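PDB 1YOX: hypothetical protein PA3696 from Pseudomonas aeruginosa, which is of unknown function but belongs to the AIM24 family, named for mitochondrial biogenesis, and has a mainly beta chain, three copies of which form the assembly. Local coordinates for residues E7-E15 with E21-V30; G110-C121 with L148-V159. All blocks are in the same frame, centred on the assembly; numbering follows the deposited sequence.

Contact 1. Residues E7-E15 with E21-V30; sequences ELDYRILGE and EIELDPGETV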
loop_
_atom_site.group_PDB
_atom_site.type_symbol
_atom_site.label_atom_id
_atom_site.label_comp_id
_atom_site.label_asym_id
_atom_site.label_seq_id
_atom_site.Cartn_x
_atom_site.Cartn_y
_atom_site.Cartn_z
ATOM N N GLU C 7 -2.768 -31.103 1.010
ATOM C CA GLU C 7 -1.619 -31.129 1.990
ATOM C C GLU C 7 -1.721 -29.983 3.020
ATOM O O GLU C 7 -1.727 -30.237 4.226
ATOM C CB GLU C 7 -0.238 -31.152 1.281
ATOM C CG GLU C 7 0.968 -30.996 2.233
ATOM C CD GLU C 7 2.304 -31.650 1.769
ATOM O OE1 GLU C 7 2.349 -32.448 0.772
ATOM O OE2 GLU C 7 3.325 -31.356 2.459
ATOM N N LEU C 8 -1.825 -28.737 2.541
ATOM C CA LEU C 8 -1.848 -27.572 3.440
ATOM C C LEU C 8 -3.200 -26.907 3.603
ATOM O O LEU C 8 -3.857 -26.580 2.621
ATOM C CB LEU C 8 -0.824 -26.516 3.003
ATOM C CG LEU C 8 0.664 -26.850 3.191
ATOM C CD1 LEU C 8 1.519 -25.637 2.829
ATOM C CD2 LEU C 8 1.002 -27.375 4.605
ATOM N N ASP C 9 -3.600 -26.695 4.856
ATOM C CA ASP C 9 -4.686 -25.782 5.161
ATOM C C ASP C 9 -4.151 -24.373 5.404
ATOM O O ASP C 9 -3.009 -24.183 5.801
ATOM C CB ASP C 9 -5.530 -26.255 6.349
ATOM C CG ASP C 9 -6.233 -27.587 6.068
ATOM O OD1 ASP C 9 -7.375 -27.574 5.562
ATOM O OD2 ASP C 9 -5.625 -28.648 6.325
ATOM N N TYR C 10 -5.012 -23.391 5.173
ATOM C CA TYR C 10 -4.626 -22.012 5.262
ATOM C C TYR C 10 -5.878 -21.182 5.370
ATOM O O TYR C 10 -6.973 -21.671 5.114
ATOM C CB TYR C 10 -3.836 -21.595 4.007
ATOM C CG TYR C 10 -4.684 -21.622 2.776
ATOM C CD1 TYR C 10 -5.401 -20.495 2.378
ATOM C CD2 TYR C 10 -4.810 -22.790 2.019
ATOM C CE1 TYR C 10 -6.206 -20.526 1.263
ATOM C CE2 TYR C 10 -5.620 -22.817 0.875
ATOM C CZ TYR C 10 -6.306 -21.690 0.519
ATOM O OH TYR C 10 -7.089 -21.704 -0.595
ATOM N N ARG C 11 -5.702 -19.933 5.780
ATOM C CA ARG C 11 -6.708 -18.908 5.599
ATOM C C ARG C 11 -5.974 -17.633 5.173
ATOM O O ARG C 11 -4.876 -17.358 5.635
ATOM C CB ARG C 11 -7.520 -18.689 6.872
ATOM C CG ARG C 11 -6.672 -18.573 8.131
ATOM C CD ARG C 11 -7.523 -18.465 9.389
ATOM N NE ARG C 11 -6.707 -18.042 10.531
ATOM C CZ ARG C 11 -6.946 -16.964 11.280
ATOM N NH1 ARG C 11 -7.991 -16.166 11.032
ATOM N NH2 ARG C 11 -6.128 -16.685 12.284
ATOM N N ILE C 12 -6.572 -16.899 4.251
ATOM C CA ILE C 12 -6.040 -15.653 3.764
ATOM C C ILE C 12 -6.725 -14.552 4.560
ATOM O O ILE C 12 -7.950 -14.440 4.547
ATOM C CB ILE C 12 -6.307 -15.496 2.246
ATOM C CG1 ILE C 12 -5.344 -16.384 1.441
ATOM C CG2 ILE C 12 -6.174 -14.013 1.788
ATOM C CD1 ILE C 12 -5.835 -16.714 0.010
ATOM N N LEU C 13 -5.926 -13.730 5.237
ATOM C CA LEU C 13 -6.451 -12.662 6.058
ATOM C C LEU C 13 -6.413 -11.293 5.379
ATOM O O LEU C 13 -5.534 -11.024 4.554
ATOM C CB LEU C 13 -5.677 -12.622 7.372
ATOM C CG LEU C 13 -5.594 -13.954 8.112
ATOM C CD1 LEU C 13 -4.618 -13.803 9.257
ATOM C CD2 LEU C 13 -6.987 -14.328 8.596
ATOM N N GLY C 14 -7.361 -10.433 5.744
ATOM C CA GLY C 14 -7.404 -9.062 5.267
ATOM C C GLY C 14 -8.234 -8.925 4.010
ATOM O O GLY C 14 -8.586 -9.930 3.372
ATOM N N GLU C 15 -8.517 -7.674 3.642
ATOM C CA GLU C 15 -9.328 -7.372 2.468
ATOM C C GLU C 15 -8.527 -7.055 1.199
ATOM O O GLU C 15 -8.335 -7.934 0.365
ATOM C CB GLU C 15 -10.426 -6.334 2.776
ATOM C CG GLU C 15 -11.724 -6.965 3.361
ATOM C CD GLU C 15 -12.117 -8.292 2.669
ATOM O OE1 GLU C 15 -12.043 -8.364 1.416
ATOM O OE2 GLU C 15 -12.481 -9.272 3.373
ATOM N N GLU C 21 -2.021 -17.210 6.354
ATOM C CA GLU C 21 -1.715 -17.952 7.555
ATOM C C GLU C 21 -1.869 -19.421 7.207
ATOM O O GLU C 21 -2.969 -19.893 6.920
ATOM C CB GLU C 21 -2.616 -17.550 8.723
ATOM C CG GLU C 21 -2.149 -18.154 10.050
ATOM C CD GLU C 21 -3.247 -18.242 11.087
ATOM O OE1 GLU C 21 -3.320 -17.341 11.946
ATOM O OE2 GLU C 21 -4.060 -19.193 11.028
ATOM N N ILE C 22 -0.742 -20.112 7.208
ATOM C CA ILE C 22 -0.638 -21.519 6.879
ATOM C C ILE C 22 -0.772 -22.330 8.157
ATOM O O ILE C 22 -0.074 -22.084 9.139
ATOM C CB ILE C 22 0.738 -21.846 6.256
ATOM C CG1 ILE C 22 1.048 -20.925 5.039
ATOM C CG2 ILE C 22 0.844 -23.369 5.934
ATOM C CD1 ILE C 22 0.197 -21.174 3.787
ATOM N N GLU C 23 -1.698 -23.290 8.131
ATOM C CA GLU C 23 -1.911 -24.213 9.239
ATOM C C GLU C 23 -1.129 -25.501 8.973
ATOM O O GLU C 23 -1.391 -26.196 7.994
ATOM C CB GLU C 23 -3.405 -24.501 9.384
ATOM C CG GLU C 23 -3.738 -25.436 10.538
ATOM C CD GLU C 23 -5.216 -25.480 10.806
ATOM O OE1 GLU C 23 -5.730 -24.509 11.415
ATOM O OE2 GLU C 23 -5.866 -26.471 10.386
ATOM N N LEU C 24 -0.165 -25.786 9.838
ATOM C CA LEU C 24 0.703 -26.959 9.716
ATOM C C LEU C 24 0.284 -28.069 10.692
ATOM O O LEU C 24 0.278 -27.839 11.898
ATOM C CB LEU C 24 2.156 -26.545 10.023
ATOM C CG LEU C 24 3.196 -26.162 8.943
ATOM C CD1 LEU C 24 2.597 -25.726 7.625
ATOM C CD2 LEU C 24 4.225 -25.179 9.428
ATOM N N ASP C 25 -0.071 -29.260 10.178
ATOM C CA ASP C 25 -0.182 -30.465 11.033
ATOM C C ASP C 25 1.200 -30.987 11.448
ATOM O O ASP C 25 2.219 -30.602 10.837
ATOM C CB ASP C 25 -1.034 -31.537 10.368
ATOM C CG ASP C 25 -2.438 -31.033 10.042
ATOM O OD1 ASP C 25 -3.024 -30.303 10.880
ATOM O OD2 ASP C 25 -2.943 -31.334 8.935
ATOM N N PRO C 26 1.276 -31.803 12.533
ATOM C CA PRO C 26 2.587 -32.285 12.956
ATOM C C PRO C 26 3.342 -32.949 11.808
ATOM O O PRO C 26 2.751 -33.700 11.039
ATOM C CB PRO C 26 2.241 -33.307 14.033
ATOM C CG PRO C 26 0.993 -32.783 14.621
ATOM C CD PRO C 26 0.213 -32.264 13.452
ATOM N N GLY C 27 4.625 -32.627 11.674
ATOM C CA GLY C 27 5.448 -33.152 10.584
ATOM C C GLY C 27 5.340 -32.411 9.257
ATOM O O GLY C 27 6.148 -32.674 8.379
ATOM N N GLU C 28 4.372 -31.486 9.107
ATOM C CA GLU C 28 4.120 -30.790 7.815
ATOM C C GLU C 28 5.038 -29.580 7.564
ATOM O O GLU C 28 5.582 -28.994 8.495
ATOM C CB GLU C 28 2.651 -30.354 7.684
ATOM C CG GLU C 28 1.635 -31.490 7.556
ATOM C CD GLU C 28 0.272 -30.994 7.066
ATOM O OE1 GLU C 28 -0.085 -29.821 7.333
ATOM O OE2 GLU C 28 -0.447 -31.774 6.396
ATOM N N THR C 29 5.205 -29.196 6.306
ATOM C CA THR C 29 6.182 -28.143 5.983
ATOM C C THR C 29 5.706 -27.182 4.908
ATOM O O THR C 29 5.034 -27.576 3.971
ATOM C CB THR C 29 7.556 -28.733 5.616
ATOM O OG1 THR C 29 8.020 -29.498 6.725
ATOM C CG2 THR C 29 8.608 -27.627 5.309
ATOM N N VAL C 30 6.047 -25.910 5.088
ATOM C CA VAL C 30 5.840 -24.884 4.074
ATOM C C VAL C 30 7.185 -24.194 3.754
ATOM O O VAL C 30 8.051 -24.022 4.638
ATOM C CB VAL C 30 4.731 -23.893 4.493
ATOM C CG1 VAL C 30 5.147 -23.043 5.725
ATOM C CG2 VAL C 30 4.298 -23.027 3.331
HETATM O O HOH W 1 5.050 -31.846 4.220
HETATM O O HOH W 2 -2.225 -28.593 7.210
#
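Arg11 grips Glu21 side-on across an antiparallel beta hairpin: NE donates to OE2 of Glu21 over 2.9 Å, and NH2 of Arg11 reaches OE1 of Glu21 at the same 2.9 Å. The two side chains lie side by side, pointing the same way, but the guanidinium and carboxylate planes stand 71° apart, and both oxygens are met from above the carboxylate plane. Arg11 CG sits between the backbone N and the carbonyl carbon (chi1 46°), and the side chain extends along Glu21. Glu21 OE1 is also held by Tyr39 OH and by Arg168 of a neighbouring subunit, which brings this salt bridge to the subunit interface. Beneath it, Arg11 and Glu21 form a hydrogen-bonded pair, and Asp9 O accepts from Glu23 N at 2.8 Å. On the other face Tyr10 CB meets Ile22 CD1 at 4.1 Å. Leu8 splits its branches: CD1 touches Val30 CG2 at 3.8 Å and also Ile22 CG2, while CD2 lies between Leu24 CD1 and the Glu28 carboxylate. Beyond it, a type II turn from Asp25 to Glu28 is closed by Glu28 N to Asp25 O and braced by Glu28 OE1, which accepts from Asp25 N at 2.9 Å. Strand 9-13 is an outermost strand, within this chain, of a four-stranded sheet, with strand 19-24 between it and strand 88-92; strand 29-32 enters a second sheet between strands 78-82 and 119-123.

Contact 2. Residues G110-C121 with L148-V159; sequences GRLFCQKDSFLC and LQKLEGDGLVFV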
loop_
_atom_site.group_PDB
_atom_site.type_symbol
_atom_site.label_atom_id
_atom_site.label_comp_id
_atom_site.label_asym_id
_atom_site.label_seq_id
_atom_site.Cartn_x
_atom_site.Cartn_y
_atom_site.Cartn_z
ATOM N N GLY C 110 0.073 -28.752 -12.970
ATOM C CA GLY C 110 1.242 -29.042 -12.143
ATOM C C GLY C 110 2.443 -28.189 -12.473
ATOM O O GLY C 110 3.579 -28.604 -12.240
ATOM N N ARG C 111 2.195 -26.996 -13.023
ATOM C CA ARG C 111 3.269 -26.029 -13.288
ATOM C C ARG C 111 2.777 -24.578 -13.335
ATOM O O ARG C 111 1.818 -24.248 -14.040
ATOM C CB ARG C 111 4.006 -26.361 -14.578
ATOM C CG ARG C 111 5.308 -25.562 -14.770
ATOM C CD ARG C 111 6.291 -26.327 -15.640
ATOM N NE ARG C 111 5.701 -26.647 -16.941
ATOM C CZ ARG C 111 5.856 -27.806 -17.577
ATOM N NH1 ARG C 111 6.579 -28.784 -17.032
ATOM N NH2 ARG C 111 5.279 -27.979 -18.758
ATOM N N LEU C 112 3.436 -23.700 -12.590
ATOM C CA LEU C 112 3.111 -22.290 -12.734
ATOM C C LEU C 112 4.380 -21.494 -12.897
ATOM O O LEU C 112 5.413 -21.843 -12.342
ATOM C CB LEU C 112 2.222 -21.780 -11.585
ATOM C CG LEU C 112 1.662 -20.343 -11.610
ATOM C CD1 LEU C 112 0.592 -20.112 -12.661
ATOM C CD2 LEU C 112 1.146 -19.939 -10.212
ATOM N N PHE C 113 4.292 -20.458 -13.724
ATOM C CA PHE C 113 5.350 -19.487 -13.898
ATOM C C PHE C 113 5.048 -18.241 -13.087
ATOM O O PHE C 113 3.913 -17.731 -13.078
ATOM C CB PHE C 113 5.510 -19.149 -15.375
ATOM C CG PHE C 113 5.967 -20.320 -16.199
ATOM C CD1 PHE C 113 5.037 -21.170 -16.802
ATOM C CD2 PHE C 113 7.327 -20.612 -16.325
ATOM C CE1 PHE C 113 5.468 -22.297 -17.553
ATOM C CE2 PHE C 113 7.762 -21.724 -17.080
ATOM C CZ PHE C 113 6.831 -22.556 -17.694
ATOM N N CYS C 114 6.074 -17.736 -12.418
ATOM C CA CYS C 114 5.844 -16.746 -11.395
ATOM C C CYS C 114 6.949 -15.729 -11.366
ATOM O O CYS C 114 8.096 -16.115 -11.266
ATOM C CB CYS C 114 5.819 -17.463 -10.044
ATOM S SG CYS C 114 5.078 -16.482 -8.838
ATOM N N GLN C 115 6.620 -14.436 -11.432
ATOM C CA GLN C 115 7.635 -13.407 -11.169
ATOM C C GLN C 115 8.179 -13.596 -9.755
ATOM O O GLN C 115 7.430 -13.825 -8.828
ATOM C CB GLN C 115 7.111 -11.981 -11.372
ATOM C CG GLN C 115 8.283 -10.972 -11.495
ATOM C CD GLN C 115 7.896 -9.513 -11.393
ATOM O OE1 GLN C 115 6.768 -9.125 -11.752
ATOM N NE2 GLN C 115 8.855 -8.668 -10.946
ATOM N N LYS C 116 9.486 -13.534 -9.584
ATOM C CA LYS C 116 10.069 -13.905 -8.297
ATOM C C LYS C 116 9.531 -13.071 -7.124
ATOM O O LYS C 116 9.275 -13.610 -6.037
ATOM C CB LYS C 116 11.600 -13.927 -8.355
ATOM C CG LYS C 116 12.283 -14.143 -6.998
ATOM C CD LYS C 116 13.801 -13.971 -7.095
ATOM C CE LYS C 116 14.380 -13.506 -5.774
ATOM N NZ LYS C 116 13.662 -12.232 -5.256
ATOM N N ASP C 117 9.327 -11.781 -7.354
ATOM C CA ASP C 117 8.830 -10.856 -6.323
ATOM C C ASP C 117 7.429 -11.266 -5.912
ATOM O O ASP C 117 6.982 -10.922 -4.839
ATOM C CB ASP C 117 8.754 -9.408 -6.853
ATOM C CG ASP C 117 10.080 -8.683 -6.775
ATOM O OD1 ASP C 117 10.823 -8.964 -5.815
ATOM O OD2 ASP C 117 10.374 -7.822 -7.656
ATOM N N SER C 118 6.734 -11.943 -6.823
ATOM C CA SER C 118 5.392 -12.381 -6.599
ATOM C C SER C 118 5.267 -13.704 -5.843
ATOM O O SER C 118 4.237 -13.952 -5.233
ATOM C CB SER C 118 4.647 -12.449 -7.918
ATOM O OG SER C 118 4.030 -11.212 -8.206
ATOM N N PHE C 119 6.278 -14.564 -5.894
ATOM C CA PHE C 119 6.250 -15.774 -5.075
ATOM C C PHE C 119 6.110 -15.452 -3.571
ATOM O O PHE C 119 6.887 -14.677 -3.021
ATOM C CB PHE C 119 7.473 -16.671 -5.336
ATOM C CG PHE C 119 7.519 -17.885 -4.450
ATOM C CD1 PHE C 119 6.725 -18.997 -4.728
ATOM C CD2 PHE C 119 8.304 -17.899 -3.296
ATOM C CE1 PHE C 119 6.748 -20.138 -3.888
ATOM C CE2 PHE C 119 8.323 -19.038 -2.447
ATOM C CZ PHE C 119 7.549 -20.148 -2.752
ATOM N N LEU C 120 5.111 -16.029 -2.914
ATOM C CA LEU C 120 4.932 -15.852 -1.459
ATOM C C LEU C 120 5.312 -17.098 -0.637
ATOM O O LEU C 120 6.224 -17.045 0.200
ATOM C CB LEU C 120 3.506 -15.382 -1.119
ATOM C CG LEU C 120 3.252 -15.073 0.354
ATOM C CD1 LEU C 120 4.382 -14.174 0.902
ATOM C CD2 LEU C 120 1.897 -14.421 0.535
ATOM N N CYS C 121 4.604 -18.204 -0.840
ATOM C CA CYS C 121 5.028 -19.484 -0.249
ATOM C C CYS C 121 4.398 -20.671 -0.948
ATOM O O CYS C 121 3.484 -20.517 -1.777
ATOM C CB CYS C 121 4.720 -19.554 1.257
ATOM S SG CYS C 121 3.017 -19.295 1.576
ATOM N N LEU C 148 11.708 -14.870 -13.747
ATOM C CA LEU C 148 10.560 -15.782 -13.743
ATOM C C LEU C 148 10.954 -17.116 -13.170
ATOM O O LEU C 148 11.885 -17.738 -13.652
ATOM C CB LEU C 148 10.016 -16.028 -15.136
ATOM C CG LEU C 148 8.908 -15.133 -15.626
ATOM C CD1 LEU C 148 8.493 -15.628 -17.006
ATOM C CD2 LEU C 148 7.734 -15.152 -14.668
ATOM N N GLN C 149 10.243 -17.529 -12.126
ATOM C CA GLN C 149 10.418 -18.833 -11.526
ATOM C C GLN C 149 9.445 -19.865 -12.112
ATOM O O GLN C 149 8.400 -19.493 -12.652
ATOM C CB GLN C 149 10.235 -18.723 -10.019
ATOM C CG GLN C 149 11.321 -17.903 -9.382
ATOM C CD GLN C 149 11.163 -17.829 -7.912
ATOM O OE1 GLN C 149 10.102 -17.419 -7.397
ATOM N NE2 GLN C 149 12.202 -18.232 -7.198
ATOM N N LYS C 150 9.815 -21.144 -12.038
ATOM C CA LYS C 150 8.852 -22.227 -12.314
ATOM C C LYS C 150 8.552 -23.004 -11.046
ATOM O O LYS C 150 9.450 -23.439 -10.331
ATOM C CB LYS C 150 9.269 -23.165 -13.472
ATOM C CG LYS C 150 10.641 -23.808 -13.369
ATOM C CD LYS C 150 10.827 -24.916 -14.454
ATOM C CE LYS C 150 12.267 -25.488 -14.430
ATOM N NZ LYS C 150 12.688 -26.156 -15.711
ATOM N N LEU C 151 7.264 -23.131 -10.783
ATOM C CA LEU C 151 6.758 -23.845 -9.628
ATOM C C LEU C 151 6.059 -25.082 -10.198
ATOM O O LEU C 151 5.097 -24.962 -10.976
ATOM C CB LEU C 151 5.771 -22.977 -8.836
ATOM C CG LEU C 151 6.087 -21.478 -8.658
ATOM C CD1 LEU C 151 4.927 -20.722 -8.039
ATOM C CD2 LEU C 151 7.359 -21.268 -7.845
ATOM N N GLU C 152 6.558 -26.260 -9.842
ATOM C CA GLU C 152 5.904 -27.499 -10.283
ATOM C C GLU C 152 5.623 -28.509 -9.149
ATOM O O GLU C 152 6.328 -28.565 -8.148
ATOM C CB GLU C 152 6.635 -28.125 -11.506
ATOM C CG GLU C 152 8.165 -28.058 -11.481
ATOM C CD GLU C 152 8.814 -28.079 -12.868
ATOM O OE1 GLU C 152 8.131 -27.844 -13.893
ATOM O OE2 GLU C 152 10.039 -28.336 -12.934
ATOM N N GLY C 153 4.581 -29.309 -9.314
ATOM C CA GLY C 153 4.243 -30.283 -8.287
ATOM C C GLY C 153 2.753 -30.376 -8.215
ATOM O O GLY C 153 2.073 -29.887 -9.104
ATOM N N ASP C 154 2.243 -31.001 -7.157
ATOM C CA ASP C 154 0.811 -31.267 -7.054
ATOM C C ASP C 154 0.161 -30.576 -5.860
ATOM O O ASP C 154 -0.983 -30.898 -5.483
ATOM C CB ASP C 154 0.546 -32.782 -7.031
ATOM C CG ASP C 154 0.886 -33.427 -5.687
ATOM O OD1 ASP C 154 1.870 -32.988 -5.051
ATOM O OD2 ASP C 154 0.156 -34.377 -5.267
ATOM N N GLY C 155 0.871 -29.605 -5.281
ATOM C CA GLY C 155 0.409 -28.960 -4.059
ATOM C C GLY C 155 -0.030 -27.522 -4.231
ATOM O O GLY C 155 -0.237 -27.028 -5.357
ATOM N N LEU C 156 -0.143 -26.853 -3.089
ATOM C CA LEU C 156 -0.538 -25.450 -3.020
ATOM C C LEU C 156 0.617 -24.471 -3.055
ATOM O O LEU C 156 1.658 -24.640 -2.419
ATOM C CB LEU C 156 -1.404 -25.189 -1.803
ATOM C CG LEU C 156 -2.813 -25.744 -1.972
ATOM C CD1 LEU C 156 -3.482 -25.804 -0.607
ATOM C CD2 LEU C 156 -3.632 -24.907 -2.963
ATOM N N VAL C 157 0.367 -23.421 -3.810
ATOM C CA VAL C 157 1.315 -22.358 -4.094
ATOM C C VAL C 157 0.535 -21.080 -3.762
ATOM O O VAL C 157 -0.678 -21.047 -3.925
ATOM C CB VAL C 157 1.741 -22.494 -5.583
ATOM C CG1 VAL C 157 1.528 -21.253 -6.377
ATOM C CG2 VAL C 157 3.143 -23.133 -5.712
ATOM N N PHE C 158 1.206 -20.064 -3.244
ATOM C CA PHE C 158 0.564 -18.789 -2.946
ATOM C C PHE C 158 1.428 -17.711 -3.589
ATOM O O PHE C 158 2.661 -17.673 -3.406
ATOM C CB PHE C 158 0.443 -18.562 -1.436
ATOM C CG PHE C 158 -0.271 -19.670 -0.718
ATOM C CD1 PHE C 158 0.403 -20.852 -0.387
ATOM C CD2 PHE C 158 -1.635 -19.559 -0.414
ATOM C CE1 PHE C 158 -0.261 -21.904 0.247
ATOM C CE2 PHE C 158 -2.316 -20.611 0.246
ATOM C CZ PHE C 158 -1.620 -21.777 0.578
ATOM N N VAL C 159 0.778 -16.867 -4.379
ATOM C CA VAL C 159 1.475 -15.838 -5.096
ATOM C C VAL C 159 0.827 -14.516 -4.699
ATOM O O VAL C 159 -0.330 -14.497 -4.295
ATOM C CB VAL C 159 1.497 -16.072 -6.680
ATOM C CG1 VAL C 159 2.253 -17.366 -7.061
ATOM C CG2 VAL C 159 0.118 -16.080 -7.268
#
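Leu112 and Leu151 exchange backbone bonds, N of Leu112 to O of Leu151 at 2.6 Å and N of Leu151 to O of Leu112 at 2.7 Å. Their antiparallel strands, 111-115 and 148-152, and the pair 119-121 with 156-159 belong to two sheets packed face to face, as in the beta-barrel fold of the cupin clan, to which the family is assigned. Between the sheets the packing is tight. Cys114 SG, anti to its own N (chi1 -162°), meets Val159 CG1 at 3.5 Å, and Leu112 CD2 reaches Val157 CG1 at 4.1 Å. Leu151 CD2 abuts CD1 of the Phe119 ring at 3.9 Å. Gln149 OE1 is buried near Phe119 CB with no polar partner in the model, its amide nearly perpendicular to the ring. At the Arg111, Phe113, Lys150 and Glu152 end of the other face the side chains are partly exposed and more loosely held. There Arg111 and Glu152 lie side by side, but NH1 of Arg111 to OE1 of Glu152 is a long salt bridge of 3.6 Å; Asp187 is the stronger partner of Arg111. In the second pair a classic beta bulge places Leu120 and Cys121 opposite Phe158, whose O accepts from both N atoms on one face of its carbonyl plane. Cys121 SG approaches the Phe158 ring obliquely, 3.6 Å from CD1.

Contact 1 closes before contact 2 opens along the chain, and their centres lie about 16 Å apart. The centre of contact 1 is about 16 Å, and that of contact 2 about 6 Å, from the centre of the chain. They share the six-stranded sheet in which strand 29-32 neighbours strand 119-123 and strand 156-162 follows. They also touch directly: the Tyr10 and Phe158 rings meet edge-to-face, with CG of Tyr10 3.6 Å from CE2 of Phe158, and Ile22 packs on the same ring. The N-terminal hairpin thus covers part of one face of the shared sheet, around Cys121 and Phe158, while strands 111-115 and 146-152 pack on its other side, giving three successive beta layers.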